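PDB 3V5C: mandelate racemase/muconate lactonizing protein from Paenibacillus sp., which probably dehydrates galacturonate as a magnesium-dependent lyase of the enolase superfamily. Local coordinates for residues T133-D138 with F167-G172; G31-I36 with D207-Y212. The protein carries 1 engineered substitution. One frame throughout, in Å; residues are numbered along the deposited sequence.

Contact 1: T133-D138 with F167-G172; sequences TSLYFD and FKIKVG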
loop_
_atom_site.group_PDB
_atom_site.type_symbol
_atom_site.label_atom_id
_atom_site.label_comp_id
_atom_site.label_asym_id
_atom_site.label_seq_id
_atom_site.Cartn_x
_atom_site.Cartn_y
_atom_site.Cartn_z
ATOM N N THR A 133 -7.825 1.432 6.001
ATOM C CA THR A 133 -8.210 0.271 5.195
ATOM C C THR A 133 -8.783 -0.911 6.002
ATOM O O THR A 133 -9.047 -1.976 5.440
ATOM C CB THR A 133 -6.981 -0.205 4.367
ATOM O OG1 THR A 133 -7.417 -0.997 3.253
ATOM C CG2 THR A 133 -6.031 -1.015 5.240
ATOM N N SER A 134 -9.032 -0.703 7.300
ATOM C CA SER A 134 -9.265 -1.815 8.229
ATOM C C SER A 134 -10.729 -2.221 8.411
ATOM O O SER A 134 -11.029 -3.012 9.305
ATOM C CB SER A 134 -8.675 -1.482 9.616
ATOM O OG SER A 134 -9.385 -0.417 10.239
ATOM N N LEU A 135 -11.625 -1.681 7.599
ATOM C CA LEU A 135 -13.059 -1.937 7.780
ATOM C C LEU A 135 -13.521 -3.202 7.027
ATOM O O LEU A 135 -14.161 -3.117 5.988
ATOM C CB LEU A 135 -13.859 -0.691 7.394
ATOM C CG LEU A 135 -13.533 0.562 8.211
ATOM C CD1 LEU A 135 -14.281 1.803 7.684
ATOM C CD2 LEU A 135 -13.853 0.330 9.672
ATOM N N TYR A 136 -13.143 -4.362 7.567
ATOM C CA TYR A 136 -13.468 -5.675 7.025
ATOM C C TYR A 136 -14.899 -6.107 7.392
ATOM O O TYR A 136 -15.669 -5.291 7.900
ATOM C CB TYR A 136 -12.395 -6.705 7.451
ATOM C CG TYR A 136 -11.170 -6.608 6.551
ATOM C CD1 TYR A 136 -10.428 -5.429 6.489
ATOM C CD2 TYR A 136 -10.798 -7.665 5.728
ATOM C CE1 TYR A 136 -9.342 -5.307 5.631
ATOM C CE2 TYR A 136 -9.708 -7.548 4.869
ATOM C CZ TYR A 136 -8.992 -6.373 4.835
ATOM O OH TYR A 136 -7.925 -6.268 3.966
ATOM N N PHE A 137 -15.262 -7.356 7.100
ATOM C CA PHE A 137 -16.611 -7.855 7.382
ATOM C C PHE A 137 -16.711 -8.241 8.850
ATOM O O PHE A 137 -16.959 -9.406 9.189
ATOM C CB PHE A 137 -16.924 -9.099 6.555
ATOM C CG PHE A 137 -17.039 -8.868 5.058
ATOM C CD1 PHE A 137 -17.038 -7.585 4.488
ATOM C CD2 PHE A 137 -17.211 -9.961 4.222
ATOM C CE1 PHE A 137 -17.157 -7.426 3.087
ATOM C CE2 PHE A 137 -17.339 -9.807 2.844
ATOM C CZ PHE A 137 -17.318 -8.549 2.276
ATOM N N ASP A 138 -16.529 -7.261 9.722
ATOM C CA ASP A 138 -16.389 -7.528 11.149
ATOM C C ASP A 138 -17.738 -7.700 11.838
ATOM O O ASP A 138 -17.810 -7.876 13.066
ATOM C CB ASP A 138 -15.610 -6.386 11.773
ATOM C CG ASP A 138 -14.227 -6.244 11.155
ATOM O OD1 ASP A 138 -13.500 -7.267 11.116
ATOM O OD2 ASP A 138 -13.881 -5.127 10.722
ATOM N N PHE A 167 -11.901 6.567 4.588
ATOM C CA PHE A 167 -12.156 5.176 4.944
ATOM C C PHE A 167 -12.456 4.305 3.740
ATOM O O PHE A 167 -13.245 4.685 2.886
ATOM C CB PHE A 167 -13.327 5.102 5.933
ATOM C CG PHE A 167 -13.089 5.872 7.203
ATOM C CD1 PHE A 167 -13.454 7.212 7.295
ATOM C CD2 PHE A 167 -12.473 5.262 8.291
ATOM C CE1 PHE A 167 -13.211 7.947 8.487
ATOM C CE2 PHE A 167 -12.229 5.981 9.477
ATOM C CZ PHE A 167 -12.597 7.321 9.567
ATOM N N LYS A 168 -11.843 3.124 3.706
ATOM C CA LYS A 168 -12.162 2.145 2.675
ATOM C C LYS A 168 -12.933 1.015 3.315
ATOM O O LYS A 168 -12.463 0.359 4.241
ATOM C CB LYS A 168 -10.918 1.604 1.965
ATOM C CG LYS A 168 -11.303 0.737 0.756
ATOM C CD LYS A 168 -10.126 0.515 -0.190
ATOM C CE LYS A 168 -9.191 -0.578 0.331
ATOM N NZ LYS A 168 -8.043 -0.785 -0.661
ATOM N N ILE A 169 -14.127 0.794 2.792
ATOM C CA ILE A 169 -15.064 -0.143 3.364
ATOM C C ILE A 169 -15.134 -1.394 2.503
ATOM O O ILE A 169 -15.356 -1.308 1.305
ATOM C CB ILE A 169 -16.456 0.500 3.429
ATOM C CG1 ILE A 169 -16.392 1.802 4.237
ATOM C CG2 ILE A 169 -17.452 -0.499 4.036
ATOM C CD1 ILE A 169 -17.530 2.763 3.936
ATOM N N LYS A 170 -14.892 -2.556 3.102
ATOM C CA LYS A 170 -15.067 -3.796 2.373
ATOM C C LYS A 170 -16.545 -4.019 2.098
ATOM O O LYS A 170 -17.377 -3.862 2.998
ATOM C CB LYS A 170 -14.473 -4.977 3.138
ATOM C CG LYS A 170 -12.948 -4.929 3.274
ATOM C CD LYS A 170 -12.305 -5.266 1.933
ATOM C CE LYS A 170 -10.793 -5.316 2.032
ATOM N NZ LYS A 170 -10.221 -3.985 1.756
ATOM N N VAL A 171 -16.866 -4.368 0.856
ATOM C CA VAL A 171 -18.224 -4.770 0.503
ATOM C C VAL A 171 -18.152 -6.097 -0.270
ATOM O O VAL A 171 -17.071 -6.667 -0.438
ATOM C CB VAL A 171 -18.972 -3.665 -0.284
ATOM C CG1 VAL A 171 -19.054 -2.387 0.548
ATOM C CG2 VAL A 171 -18.270 -3.395 -1.637
ATOM N N GLY A 172 -19.295 -6.611 -0.713
ATOM C CA GLY A 172 -19.333 -7.938 -1.306
ATOM C C GLY A 172 -19.781 -9.056 -0.386
ATOM O O GLY A 172 -19.518 -10.243 -0.643
HETATM O O HOH W 1 -7.664 -3.808 2.903
HETATM O O HOH W 2 -10.858 -1.866 3.292
HETATM O O HOH W 3 -17.099 -3.411 5.788
#
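Two torsion settings lay Lys170 along the ring of Tyr136: CG of Tyr136 sits opposite its own carbonyl carbon (chi1 -81°), which swings the ring back toward strand 167-170, while the lysine chain, bent at chi2 and again at chi4 (-90°), runs alongside it. Lys170 CE then lies over one face of the ring, nearer its rim than its centre, 3.5 Å from Tyr136 CZ, in a CH-pi contact. Beyond the ring the ammonium is gripped from several sides. Water 1 accepts from Lys170 NZ, donates to Thr133 OG1 and is hydrogen-bonded to Tyr136 OH at 2.7 Å; water 2, 2.7 Å from Lys170 NZ, donates to the carbonyls of Thr133 and Lys168; Asp207 completes the grip with a salt bridge. Without the ring, as with an alanine here, Lys170 CE would probably lose the face it rests on and water 1 its hydroxyl partner, so that the lysine would be less firmly placed. The backbones are tied by Lys170 N to Leu135 O, 3.0 Å and nearly straight at 165°. Phe137 crosses Lys170 at about a right angle, its CE1 3.6 Å from Lys170 CB, and presents its ring edge to the carbonyl oxygen of Val171. Thr133 OG1, bonded to Glu336, lies beside Lys168 CE; the lysine's NZ is held by Tyr131, Glu233 and Glu336. The Lys168-x-Lys170 pattern is consistent with the KxK motif at the end of the second barrel strand in relatives such as mandelate racemase. Leu135 CD1 packs 3.9 Å from Phe167 CB and also meets Ile169. Strands 126-135 and 167-170 run parallel in the barrel, joined by helix 145-161 in a beta-alpha-beta unit; Leu135 touches that helix at Met152 and Glu155, and shares Ile194 of helix 180-198 with Ile169.

Contact 2: G31-I36 with D207-Y212; sequences GANGRI and DANNAY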
loop_
_atom_site.group_PDB
_atom_site.type_symbol
_atom_site.label_atom_id
_atom_site.label_comp_id
_atom_site.label_asym_id
_atom_site.label_seq_id
_atom_site.Cartn_x
_atom_site.Cartn_y
_atom_site.Cartn_z
ATOM N N GLY A 31 -11.665 -9.022 9.996
ATOM C CA GLY A 31 -12.559 -10.103 9.615
ATOM C C GLY A 31 -12.374 -10.573 8.186
ATOM O O GLY A 31 -11.311 -10.378 7.588
ATOM N N ALA A 32 -13.414 -11.222 7.665
ATOM C CA ALA A 32 -13.422 -11.708 6.296
ATOM C C ALA A 32 -13.508 -10.558 5.303
ATOM O O ALA A 32 -13.802 -9.420 5.669
ATOM C CB ALA A 32 -14.599 -12.670 6.091
ATOM N N ASN A 33 -13.222 -10.859 4.036
ATOM C CA ASN A 33 -13.555 -9.939 2.953
ATOM C C ASN A 33 -14.429 -10.656 1.935
ATOM O O ASN A 33 -14.879 -11.772 2.185
ATOM C CB ASN A 33 -12.313 -9.298 2.311
ATOM C CG ASN A 33 -11.481 -10.282 1.503
ATOM O OD1 ASN A 33 -11.937 -11.367 1.163
ATOM N ND2 ASN A 33 -10.233 -9.896 1.201
ATOM N N GLY A 34 -14.686 -10.002 0.808
ATOM C CA GLY A 34 -15.580 -10.559 -0.192
ATOM C C GLY A 34 -15.286 -11.999 -0.607
ATOM O O GLY A 34 -16.212 -12.762 -0.921
ATOM N N ARG A 35 -14.005 -12.369 -0.633
ATOM C CA ARG A 35 -13.595 -13.659 -1.194
ATOM C C ARG A 35 -13.038 -14.682 -0.219
ATOM O O ARG A 35 -13.130 -15.880 -0.480
ATOM C CB ARG A 35 -12.570 -13.456 -2.316
ATOM C CG ARG A 35 -11.326 -12.725 -1.868
ATOM C CD ARG A 35 -10.316 -12.633 -3.011
ATOM N NE ARG A 35 -9.843 -13.955 -3.403
ATOM C CZ ARG A 35 -8.789 -14.566 -2.867
ATOM N NH1 ARG A 35 -8.434 -15.767 -3.290
ATOM N NH2 ARG A 35 -8.079 -13.977 -1.906
ATOM N N ILE A 36 -12.438 -14.234 0.881
ATOM C CA ILE A 36 -11.844 -15.174 1.838
ATOM C C ILE A 36 -12.238 -14.844 3.279
ATOM O O ILE A 36 -12.874 -13.819 3.540
ATOM C CB ILE A 36 -10.305 -15.254 1.712
ATOM C CG1 ILE A 36 -9.679 -13.894 2.006
ATOM C CG2 ILE A 36 -9.933 -15.783 0.323
ATOM C CD1 ILE A 36 -8.154 -13.908 1.857
ATOM N N ASP A 207 -14.555 -1.468 -1.585
ATOM C CA ASP A 207 -13.700 -2.498 -2.156
ATOM C C ASP A 207 -14.475 -3.797 -2.075
ATOM O O ASP A 207 -14.744 -4.280 -0.973
ATOM C CB ASP A 207 -12.377 -2.551 -1.363
ATOM C CG ASP A 207 -11.442 -3.692 -1.774
ATOM O OD1 ASP A 207 -11.682 -4.389 -2.788
ATOM O OD2 ASP A 207 -10.400 -3.855 -1.082
ATOM N N ALA A 208 -14.827 -4.354 -3.237
ATOM C CA ALA A 208 -15.631 -5.578 -3.297
ATOM C C ALA A 208 -14.804 -6.859 -3.362
ATOM O O ALA A 208 -15.358 -7.946 -3.297
ATOM C CB ALA A 208 -16.607 -5.537 -4.473
ATOM N N ASN A 209 -13.477 -6.735 -3.449
ATOM C CA ASN A 209 -12.635 -7.903 -3.675
ATOM C C ASN A 209 -13.241 -8.816 -4.737
ATOM O O ASN A 209 -13.273 -10.040 -4.588
ATOM C CB ASN A 209 -12.353 -8.654 -2.371
ATOM C CG ASN A 209 -11.398 -7.908 -1.492
ATOM O OD1 ASN A 209 -11.806 -7.239 -0.549
ATOM N ND2 ASN A 209 -10.092 -7.992 -1.812
ATOM N N ASN A 210 -13.704 -8.189 -5.809
ATOM C CA ASN A 210 -14.236 -8.872 -6.995
ATOM C C ASN A 210 -15.516 -9.684 -6.811
ATOM O O ASN A 210 -15.875 -10.496 -7.668
ATOM C CB ASN A 210 -13.155 -9.753 -7.631
ATOM C CG ASN A 210 -12.044 -8.932 -8.259
ATOM O OD1 ASN A 210 -12.261 -7.779 -8.664
ATOM N ND2 ASN A 210 -10.854 -9.513 -8.344
ATOM N N ALA A 211 -16.228 -9.439 -5.717
ATOM C CA ALA A 211 -17.395 -10.256 -5.393
ATOM C C ALA A 211 -18.673 -9.834 -6.103
ATOM O O ALA A 211 -19.687 -10.512 -5.985
ATOM C CB ALA A 211 -17.620 -10.273 -3.895
ATOM N N TYR A 212 -18.647 -8.705 -6.816
ATOM C CA TYR A 212 -19.820 -8.273 -7.549
ATOM C C TYR A 212 -19.772 -8.749 -9.009
ATOM O O TYR A 212 -18.799 -9.379 -9.425
ATOM C CB TYR A 212 -19.921 -6.744 -7.508
ATOM C CG TYR A 212 -20.309 -6.141 -6.161
ATOM C CD1 TYR A 212 -20.911 -6.904 -5.154
ATOM C CD2 TYR A 212 -20.098 -4.784 -5.916
ATOM C CE1 TYR A 212 -21.274 -6.315 -3.930
ATOM C CE2 TYR A 212 -20.449 -4.200 -4.721
ATOM C CZ TYR A 212 -21.041 -4.955 -3.744
ATOM O OH TYR A 212 -21.378 -4.315 -2.574
HETATM O O HOH W 4 -14.427 -7.209 0.390
#
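Gly34 and Asn209 bring two irregular loops together with their CA atoms 5.3 Å apart, the first loop folded by an Asx turn at Asn33 and the second by a type I' turn from Ala208 to Ala211. The side chains of Asn33 and Asn209 cross at about a right angle, their amide planes 31° apart, with Asn33 ND2 lying 3.5 Å from Asn209 CG. No direct hydrogen bond joins the two segments. Asn33 CG is set between its backbone N and carbonyl carbon (chi1 70°), so that OD1 curls back over its own loop and accepts from two backbone groups: Ile36 N at 2.9 Å, nearly straight on, and Arg35 N, which approaches from above the carbonyl plane. Water 4 bridges the loops, lying between Asn209 OD1 and Gly34 N, from which it accepts at 2.8 Å. The glycine matters here, since a CB at Gly34 would run into the Ala208 carbonyl oxygen. Ala211 CB flanks the same glycine, 4.1 Å from Gly34 O, and Arg35 CG passes Asn209 CB at 4.2 Å on the side toward solvent. Behind the turn, Asp207 OD1 accepts from Asn209 N at 3.0 Å, met from above the carboxylate plane, an Asx turn that leads into the type I' turn. With Asn33 OD1 taken up within its own loop and water 4 as the bridge, the loops are matched by shape and amide packing, a join consistent with a cover segment lying against the mouth of a barrel.

From the N terminus, strand 14-30 leads into loop 31-36, the first half of contact 2, before the chain turns back along strand 42-52. Much later it enters the barrel on strand 126-135, and contact 1 closes the short loop through helix 145-161 onto strand 167-170. Helix 180-198 and strand 204-207 follow, and residues 207-212 then close the far longer loop of contact 2, inside which contact 1 is nested. The two touch directly: Asp138 OD1 lies 2.8 Å from Gly31 N, and Val171 N lies equally close to Asp207 O, both probable hydrogen bonds. Contact 1 joins neighbouring barrel strands; contact 2 sets the N-terminal loop against the barrel.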